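Local coordinates for Non-structural polyprotein (Sindbis virus, PDB 4GUA) that probably cleaves the viral non-structural polyprotein through its nsP2 cysteine protease, here still joined to the macro and zinc-binding regions of nsP3, at residues K62-D67 with T127-Q132; S140-L145 with Y233-F238. One frame throughout, in Å; residues are numbered along the deposited sequence.

Contact 1. Residues K62-D67 with T127-Q132; sequences KFFGMD and TQLDLQ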
ATOM      1  N   LYS A  62     -17.666 -11.924  -6.862  1.00 52.73           N
ATOM      2  CA  LYS A  62     -19.087 -12.191  -6.716  1.00 54.18           C
ATOM      3  C   LYS A  62     -19.471 -13.635  -7.023  1.00 56.89           C
ATOM      4  O   LYS A  62     -20.283 -14.207  -6.317  1.00 63.64           O
ATOM      5  CB  LYS A  62     -19.898 -11.224  -7.578  1.00 55.06           C
ATOM      6  CG  LYS A  62     -20.163  -9.888  -6.909  1.00 52.17           C
ATOM      7  CD  LYS A  62     -21.023 -10.074  -5.660  1.00 49.40           C
ATOM      8  CE  LYS A  62     -21.069  -8.835  -4.810  1.00 41.04           C
ATOM      9  NZ  LYS A  62     -19.823  -8.743  -4.015  1.00 43.31           N
ATOM     10  N   PHE A  63     -18.904 -14.222  -8.072  1.00 54.16           N
ATOM     11  CA  PHE A  63     -19.217 -15.612  -8.420  1.00 55.82           C
ATOM     12  C   PHE A  63     -18.443 -16.658  -7.613  1.00 56.46           C
ATOM     13  O   PHE A  63     -19.014 -17.637  -7.149  1.00 63.06           O
ATOM     14  CB  PHE A  63     -18.996 -15.857  -9.917  1.00 57.04           C
ATOM     15  CG  PHE A  63     -20.146 -15.426 -10.774  1.00 58.72           C
ATOM     16  CD1 PHE A  63     -20.224 -14.133 -11.259  1.00 63.12           C
ATOM     17  CD2 PHE A  63     -21.166 -16.311 -11.077  1.00 53.95           C
ATOM     18  CE1 PHE A  63     -21.293 -13.736 -12.041  1.00 61.96           C
ATOM     19  CE2 PHE A  63     -22.236 -15.919 -11.853  1.00 51.11           C
ATOM     20  CZ  PHE A  63     -22.301 -14.628 -12.335  1.00 55.54           C
ATOM     21  N   PHE A  64     -17.131 -16.476  -7.515  1.00 51.66           N
ATOM     22  CA  PHE A  64     -16.257 -17.456  -6.872  1.00 49.19           C
ATOM     23  C   PHE A  64     -15.784 -17.116  -5.446  1.00 54.66           C
ATOM     24  O   PHE A  64     -15.020 -17.871  -4.847  1.00 53.58           O
ATOM     25  CB  PHE A  64     -15.072 -17.740  -7.788  1.00 46.32           C
ATOM     26  CG  PHE A  64     -15.478 -17.984  -9.216  1.00 57.84           C
ATOM     27  CD1 PHE A  64     -16.335 -19.022  -9.536  1.00 58.11           C
ATOM     28  CD2 PHE A  64     -15.021 -17.167 -10.233  1.00 62.65           C
ATOM     29  CE1 PHE A  64     -16.722 -19.249 -10.838  1.00 55.17           C
ATOM     30  CE2 PHE A  64     -15.405 -17.394 -11.540  1.00 64.91           C
ATOM     31  CZ  PHE A  64     -16.257 -18.438 -11.839  1.00 60.33           C
ATOM     32  N   GLY A  65     -16.225 -15.984  -4.908  1.00 52.43           N
ATOM     33  CA  GLY A  65     -15.819 -15.572  -3.571  1.00 49.52           C
ATOM     34  C   GLY A  65     -14.328 -15.330  -3.366  1.00 51.79           C
ATOM     35  O   GLY A  65     -13.838 -15.385  -2.236  1.00 51.65           O
ATOM     36  N   MET A  66     -13.606 -15.061  -4.449  1.00 57.44           N
ATOM     37  CA  MET A  66     -12.188 -14.717  -4.375  1.00 55.58           C
ATOM     38  C   MET A  66     -11.843 -13.681  -5.440  1.00 55.75           C
ATOM     39  O   MET A  66     -12.541 -13.560  -6.449  1.00 54.56           O
ATOM     40  CB  MET A  66     -11.331 -15.954  -4.575  1.00 58.54           C
ATOM     41  CG  MET A  66     -11.342 -16.897  -3.385  1.00 70.19           C
ATOM     42  SD  MET A  66     -10.423 -18.414  -3.687  1.00 77.42           S
ATOM     43  CE  MET A  66     -10.899 -18.698  -5.378  1.00 61.22           C
ATOM     44  N   ASP A  67     -10.768 -12.930  -5.229  1.00 55.50           N
ATOM     45  CA  ASP A  67     -10.394 -11.909  -6.199  1.00 59.26           C
ATOM     46  C   ASP A  67      -9.412 -12.485  -7.227  1.00 56.21           C
ATOM     47  O   ASP A  67      -9.078 -13.665  -7.189  1.00 52.80           O
ATOM     48  CB  ASP A  67      -9.845 -10.649  -5.501  1.00 56.61           C
ATOM     49  CG  ASP A  67      -8.420 -10.813  -5.007  1.00 61.51           C
ATOM     50  OD1 ASP A  67      -7.815 -11.875  -5.264  1.00 58.06           O
ATOM     51  OD2 ASP A  67      -7.902  -9.878  -4.350  1.00 67.65           O
ATOM     52  N   THR A 127     -23.497 -20.129 -11.662  1.00 64.41           N
ATOM     53  CA  THR A 127     -24.119 -19.925 -10.365  1.00 64.52           C
ATOM     54  C   THR A 127     -23.108 -19.279  -9.442  1.00 58.00           C
ATOM     55  O   THR A 127     -21.900 -19.426  -9.629  1.00 58.26           O
ATOM     56  CB  THR A 127     -24.603 -21.253  -9.728  1.00 72.74           C
ATOM     57  OG1 THR A 127     -23.556 -22.237  -9.769  1.00 75.50           O
ATOM     58  CG2 THR A 127     -25.843 -21.769 -10.444  1.00 70.40           C
ATOM     59  N   GLN A 128     -23.611 -18.534  -8.465  1.00 56.20           N
ATOM     60  CA  GLN A 128     -22.777 -17.941  -7.434  1.00 58.13           C
ATOM     61  C   GLN A 128     -22.434 -18.988  -6.373  1.00 60.65           C
ATOM     62  O   GLN A 128     -23.315 -19.653  -5.829  1.00 62.27           O
ATOM     63  CB  GLN A 128     -23.506 -16.761  -6.803  1.00 56.53           C
ATOM     64  CG  GLN A 128     -22.704 -16.013  -5.773  1.00 59.01           C
ATOM     65  CD  GLN A 128     -23.424 -14.770  -5.297  1.00 61.21           C
ATOM     66  OE1 GLN A 128     -24.633 -14.789  -5.110  1.00 62.56           O
ATOM     67  NE2 GLN A 128     -22.689 -13.686  -5.098  1.00 66.45           N
ATOM     68  N   LEU A 129     -21.149 -19.126  -6.076  1.00 55.70           N
ATOM     69  CA  LEU A 129     -20.695 -20.098  -5.095  1.00 53.12           C
ATOM     70  C   LEU A 129     -20.634 -19.507  -3.694  1.00 58.94           C
ATOM     71  O   LEU A 129     -20.155 -18.393  -3.505  1.00 63.48           O
ATOM     72  CB  LEU A 129     -19.304 -20.603  -5.471  1.00 50.03           C
ATOM     73  CG  LEU A 129     -19.236 -21.759  -6.471  1.00 48.32           C
ATOM     74  CD1 LEU A 129     -20.376 -21.691  -7.462  1.00 47.61           C
ATOM     75  CD2 LEU A 129     -17.896 -21.760  -7.187  1.00 43.06           C
ATOM     76  N   ASP A 130     -21.158 -20.240  -2.717  1.00 65.74           N
ATOM     77  CA  ASP A 130     -20.908 -19.926  -1.320  1.00 67.34           C
ATOM     78  C   ASP A 130     -19.799 -20.875  -0.872  1.00 69.88           C
ATOM     79  O   ASP A 130     -20.034 -22.072  -0.732  1.00 73.85           O
ATOM     80  CB  ASP A 130     -22.163 -20.150  -0.475  1.00 63.50           C
ATOM     81  CG  ASP A 130     -22.022 -19.604   0.944  1.00 70.86           C
ATOM     82  OD1 ASP A 130     -20.883 -19.536   1.457  1.00 69.11           O
ATOM     83  OD2 ASP A 130     -23.054 -19.258   1.559  1.00 76.65           O
ATOM     84  N   LEU A 131     -18.596 -20.354  -0.645  1.00 67.14           N
ATOM     85  CA  LEU A 131     -17.446 -21.212  -0.347  1.00 69.34           C
ATOM     86  C   LEU A 131     -17.506 -21.863   1.036  1.00 71.80           C
ATOM     87  O   LEU A 131     -16.888 -22.906   1.274  1.00 64.88           O
ATOM     88  CB  LEU A 131     -16.148 -20.419  -0.456  1.00 67.29           C
ATOM     89  CG  LEU A 131     -15.794 -19.859  -1.831  1.00 66.42           C
ATOM     90  CD1 LEU A 131     -14.404 -19.238  -1.786  1.00 67.55           C
ATOM     91  CD2 LEU A 131     -15.884 -20.923  -2.908  1.00 63.45           C
ATOM     92  N   GLN A 132     -18.272 -21.255   1.931  1.00 80.15           N
ATOM     93  CA  GLN A 132     -18.332 -21.685   3.323  1.00 82.91           C
ATOM     94  C   GLN A 132     -19.441 -22.705   3.532  1.00 86.11           C
ATOM     95  O   GLN A 132     -19.180 -23.826   3.965  1.00 95.97           O
ATOM     96  CB  GLN A 132     -18.477 -20.484   4.256  1.00 84.02           C
ATOM     97  CG  GLN A 132     -17.271 -19.553   4.200  1.00 87.65           C
ATOM     98  CD  GLN A 132     -17.320 -18.580   3.026  1.00 93.28           C
ATOM     99  OE1 GLN A 132     -18.264 -18.588   2.229  1.00 97.11           O
ATOM    100  NE2 GLN A 132     -16.278 -17.767   2.892  1.00 89.74           N
TER
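The F64 ring meets L129 at its edge, close to the ring plane, with CD1 of F64 3.9 Å from CD2 of L129. One face of the same ring is occupied from within its own segment by CB of F63, above the ring centre. F63 also presents an edge: its CD2 lies 3.5 Å from O of T127, again near the ring plane. Beside the rings, two bonds tie the last turn of helix 52-64 to strand 128-129. Backbone N of L129 reaches O of F63 at 2.8 Å. Q128 does the other with its side chain: CG stands anti to the backbone N (chi1 -177°) and the extended chain carries NE2 to 2.7 Å from O of K62, at 150° and tilted from the carbonyl plane. That amide is gripped further by S140 O at NE2 and by R137 at OE1. L131 turns its CD1 to within 3.4 Å of O of F64, just before G65 leaves the helix with positive phi. Carbonyls at the end of this helix are thus met by one backbone N-H and one amide within a buried contact, where three polar partners hold the Q128 amide, consistent with a firmly fixed helix terminus in the protease.

Contact 2. Residues S140-L145 with Y233-F238; sequences SAQHNL and YRNHHF
L145 lies against N235 and H236, and its side chain can be traced outward atom by atom. CB comes first, 3.9 Å from CD2 of H236. With CG anti to the carbonyl carbon (chi1 -60°), the two methyls then part: CD1 reaches 3.5 Å from O of N235 while still touching the H236 imidazole, and CD2 packs 3.9 Å from CB of N235. The L145 side chain crosses that of N235 at about a right angle. Backbone O of L145 lies 3.3 Å from CD1 of F238. Earlier in the loop, CG of Q142 meets the N235 amide, 3.6 Å from OD1; the planes of the two amides are 11° apart, though the Q142 amide itself is not what touches. CB of A141 sits 3.5 Å from NH2 of R234, whose NH1 is engaged in a salt bridge with D243. The contact rests mainly on packing. Each segment is shaped locally: S140 OG accepts from the N of Q142 in an ST turn, and H236 ND1, at the N-cap, accepts a weak bond from the N of F238. The type I turn S140-H143 follows strand 136-137 and touches helix 34-40 through A141, while H236 precedes helix 237-257. A protease loop is thereby laid against the start of a helix in the methyltransferase-like domain, and Q239 of that helix also bonds to A141 O.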
ATOM      1  N   SER A 140     -25.995 -12.688  -7.167  1.00 58.81           N
ATOM      2  CA  SER A 140     -26.615 -11.636  -6.368  1.00 61.71           C
ATOM      3  C   SER A 140     -25.568 -10.661  -5.850  1.00 62.74           C
ATOM      4  O   SER A 140     -24.499 -11.063  -5.401  1.00 60.08           O
ATOM      5  CB  SER A 140     -27.360 -12.228  -5.178  1.00 63.24           C
ATOM      6  OG  SER A 140     -27.721 -11.205  -4.262  1.00 66.50           O
ATOM      7  N   ALA A 141     -25.880  -9.374  -5.910  1.00 66.35           N
ATOM      8  CA  ALA A 141     -24.951  -8.358  -5.441  1.00 65.58           C
ATOM      9  C   ALA A 141     -24.865  -8.327  -3.913  1.00 60.41           C
ATOM     10  O   ALA A 141     -23.997  -7.665  -3.348  1.00 57.52           O
ATOM     11  CB  ALA A 141     -25.370  -6.993  -5.969  1.00 61.20           C
ATOM     12  N   GLN A 142     -25.750  -9.058  -3.245  1.00 58.39           N
ATOM     13  CA  GLN A 142     -25.839  -9.002  -1.789  1.00 57.78           C
ATOM     14  C   GLN A 142     -25.050 -10.095  -1.079  1.00 59.80           C
ATOM     15  O   GLN A 142     -25.086 -10.191   0.148  1.00 60.31           O
ATOM     16  CB  GLN A 142     -27.304  -9.061  -1.369  1.00 58.43           C
ATOM     17  CG  GLN A 142     -28.085  -7.854  -1.838  1.00 66.12           C
ATOM     18  CD  GLN A 142     -29.560  -7.974  -1.573  1.00 72.67           C
ATOM     19  OE1 GLN A 142     -29.992  -8.081  -0.428  1.00 75.28           O
ATOM     20  NE2 GLN A 142     -30.350  -7.942  -2.635  1.00 78.46           N
ATOM     21  N   HIS A 143     -24.323 -10.897  -1.853  1.00 54.56           N
ATOM     22  CA  HIS A 143     -23.575 -12.020  -1.313  1.00 47.20           C
ATOM     23  C   HIS A 143     -22.138 -12.030  -1.811  1.00 50.43           C
ATOM     24  O   HIS A 143     -21.801 -11.312  -2.746  1.00 54.76           O
ATOM     25  CB  HIS A 143     -24.278 -13.318  -1.689  1.00 54.54           C
ATOM     26  CG  HIS A 143     -25.617 -13.472  -1.040  1.00 59.92           C
ATOM     27  ND1 HIS A 143     -25.844 -14.345   0.001  1.00 63.61           N
ATOM     28  CD2 HIS A 143     -26.793 -12.843  -1.268  1.00 63.26           C
ATOM     29  CE1 HIS A 143     -27.106 -14.256   0.379  1.00 66.55           C
ATOM     30  NE2 HIS A 143     -27.704 -13.348  -0.373  1.00 64.80           N
ATOM     31  N   ASN A 144     -21.293 -12.848  -1.182  1.00 54.79           N
ATOM     32  CA  ASN A 144     -19.859 -12.821  -1.452  1.00 52.29           C
ATOM     33  C   ASN A 144     -19.341 -11.379  -1.421  1.00 52.88           C
ATOM     34  O   ASN A 144     -18.673 -10.923  -2.352  1.00 42.35           O
ATOM     35  CB  ASN A 144     -19.547 -13.490  -2.787  1.00 56.24           C
ATOM     36  CG  ASN A 144     -19.556 -15.005  -2.693  1.00 57.11           C
ATOM     37  OD1 ASN A 144     -19.804 -15.568  -1.629  1.00 58.40           O
ATOM     38  ND2 ASN A 144     -19.291 -15.675  -3.817  1.00 56.04           N
ATOM     39  N   LEU A 145     -19.659 -10.682  -0.328  1.00 56.09           N
ATOM     40  CA  LEU A 145     -19.313  -9.276  -0.146  1.00 53.98           C
ATOM     41  C   LEU A 145     -17.824  -9.044   0.134  1.00 53.07           C
ATOM     42  O   LEU A 145     -17.284  -7.991  -0.196  1.00 62.90           O
ATOM     43  CB  LEU A 145     -20.178  -8.664   0.969  1.00 52.98           C
ATOM     44  CG  LEU A 145     -21.696  -8.717   0.716  1.00 51.09           C
ATOM     45  CD1 LEU A 145     -22.484  -8.191   1.886  1.00 47.34           C
ATOM     46  CD2 LEU A 145     -22.074  -7.937  -0.520  1.00 55.66           C
ATOM     47  N   TYR A 233     -23.559   3.909  -0.517  1.00 58.47           N
ATOM     48  CA  TYR A 233     -23.390   2.646   0.183  1.00 56.78           C
ATOM     49  C   TYR A 233     -24.465   1.698  -0.309  1.00 61.29           C
ATOM     50  O   TYR A 233     -25.567   2.143  -0.621  1.00 64.40           O
ATOM     51  CB  TYR A 233     -23.517   2.860   1.694  1.00 46.91           C
ATOM     52  CG  TYR A 233     -23.284   1.615   2.495  1.00 51.05           C
ATOM     53  CD1 TYR A 233     -22.001   1.237   2.866  1.00 52.76           C
ATOM     54  CD2 TYR A 233     -24.344   0.811   2.893  1.00 56.35           C
ATOM     55  CE1 TYR A 233     -21.778   0.082   3.601  1.00 48.77           C
ATOM     56  CE2 TYR A 233     -24.129  -0.344   3.630  1.00 51.11           C
ATOM     57  CZ  TYR A 233     -22.846  -0.703   3.977  1.00 48.45           C
ATOM     58  OH  TYR A 233     -22.631  -1.847   4.707  1.00 56.02           O
ATOM     59  N   ARG A 234     -24.155   0.408  -0.439  1.00 62.64           N
ATOM     60  CA  ARG A 234     -25.221  -0.541  -0.717  1.00 62.78           C
ATOM     61  C   ARG A 234     -25.287  -1.652   0.316  1.00 62.83           C
ATOM     62  O   ARG A 234     -26.060  -1.570   1.269  1.00 63.92           O
ATOM     63  CB  ARG A 234     -25.029  -1.161  -2.107  1.00 55.05           C
ATOM     64  CG  ARG A 234     -25.121  -0.169  -3.228  1.00 48.92           C
ATOM     65  CD  ARG A 234     -24.225  -0.558  -4.397  1.00 53.08           C
ATOM     66  NE  ARG A 234     -24.658  -1.785  -5.058  1.00 51.75           N
ATOM     67  CZ  ARG A 234     -23.879  -2.543  -5.826  1.00 54.73           C
ATOM     68  NH1 ARG A 234     -22.611  -2.214  -6.037  1.00 54.63           N
ATOM     69  NH2 ARG A 234     -24.370  -3.645  -6.383  1.00 53.91           N
ATOM     70  N   ASN A 235     -24.473  -2.685   0.122  1.00 60.93           N
ATOM     71  CA  ASN A 235     -24.478  -3.845   1.011  1.00 53.76           C
ATOM     72  C   ASN A 235     -23.287  -4.016   1.952  1.00 50.45           C
ATOM     73  O   ASN A 235     -23.300  -4.879   2.821  1.00 50.83           O
ATOM     74  CB  ASN A 235     -24.666  -5.098   0.163  1.00 51.09           C
ATOM     75  CG  ASN A 235     -25.928  -5.035  -0.652  1.00 55.25           C
ATOM     76  OD1 ASN A 235     -27.015  -4.886  -0.103  1.00 61.02           O
ATOM     77  ND2 ASN A 235     -25.792  -5.076  -1.968  1.00 58.02           N
ATOM     78  N   HIS A 236     -22.257  -3.199   1.803  1.00 56.09           N
ATOM     79  CA  HIS A 236     -21.042  -3.451   2.558  1.00 52.14           C
ATOM     80  C   HIS A 236     -19.946  -2.424   2.283  1.00 55.99           C
ATOM     81  O   HIS A 236     -19.940  -1.759   1.238  1.00 59.04           O
ATOM     82  CB  HIS A 236     -20.527  -4.847   2.204  1.00 44.79           C
ATOM     83  CG  HIS A 236     -19.676  -5.459   3.269  1.00 51.87           C
ATOM     84  ND1 HIS A 236     -18.370  -5.082   3.474  1.00 54.67           N
ATOM     85  CD2 HIS A 236     -19.943  -6.407   4.198  1.00 51.66           C
ATOM     86  CE1 HIS A 236     -17.861  -5.773   4.477  1.00 49.79           C
ATOM     87  NE2 HIS A 236     -18.797  -6.585   4.934  1.00 52.19           N
ATOM     88  N   HIS A 237     -19.022  -2.314   3.235  1.00 51.86           N
ATOM     89  CA  HIS A 237     -17.919  -1.374   3.158  1.00 45.86           C
ATOM     90  C   HIS A 237     -17.002  -1.745   1.998  1.00 47.79           C
ATOM     91  O   HIS A 237     -16.709  -0.924   1.139  1.00 52.47           O
ATOM     92  CB  HIS A 237     -17.138  -1.375   4.471  1.00 46.96           C
ATOM     93  CG  HIS A 237     -16.103  -0.298   4.559  1.00 52.23           C
ATOM     94  ND1 HIS A 237     -15.301  -0.116   5.667  1.00 49.38           N
ATOM     95  CD2 HIS A 237     -15.742   0.664   3.675  1.00 54.61           C
ATOM     96  CE1 HIS A 237     -14.488   0.901   5.462  1.00 51.22           C
ATOM     97  NE2 HIS A 237     -14.735   1.395   4.263  1.00 60.16           N
ATOM     98  N   PHE A 238     -16.510  -2.975   2.001  1.00 46.72           N
ATOM     99  CA  PHE A 238     -15.764  -3.488   0.863  1.00 50.81           C
ATOM    100  C   PHE A 238     -16.444  -3.160  -0.462  1.00 52.12           C
ATOM    101  O   PHE A 238     -15.781  -2.725  -1.407  1.00 46.53           O
ATOM    102  CB  PHE A 238     -15.577  -5.003   0.972  1.00 44.27           C
ATOM    103  CG  PHE A 238     -14.567  -5.540   0.006  1.00 46.10           C
ATOM    104  CD1 PHE A 238     -14.945  -5.917  -1.278  1.00 45.86           C
ATOM    105  CD2 PHE A 238     -13.231  -5.627   0.361  1.00 49.01           C
ATOM    106  CE1 PHE A 238     -14.007  -6.399  -2.183  1.00 42.70           C
ATOM    107  CE2 PHE A 238     -12.290  -6.106  -0.533  1.00 49.49           C
ATOM    108  CZ  PHE A 238     -12.678  -6.490  -1.809  1.00 46.33           C
TER

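Overall arrangement
Both segments of contact 1 come before either segment of contact 2, and the centres of the two contacts lie 13 Å apart on the same side of the chain's centre. N144 bridges them: its ND2 is 2.9 Å from O of L129 and its O is 3.0 Å from NZ of K62, both probable hydrogen bonds. Contact 1 joins helix 52-64 to strand 128-129, which pairs antiparallel with 136-137, all inside the protease. Contact 2 takes the loop after 136-137 to the start of helix 237-257, which follows strand 224-227 of the seven-stranded sheet. That sheet's strand order, 3-2-1-4-5-7-6, is that of a methyltransferase fold. Through N144, contact 1 adjoins the loop meeting this domain, consistent with a fixed relation of the two domains.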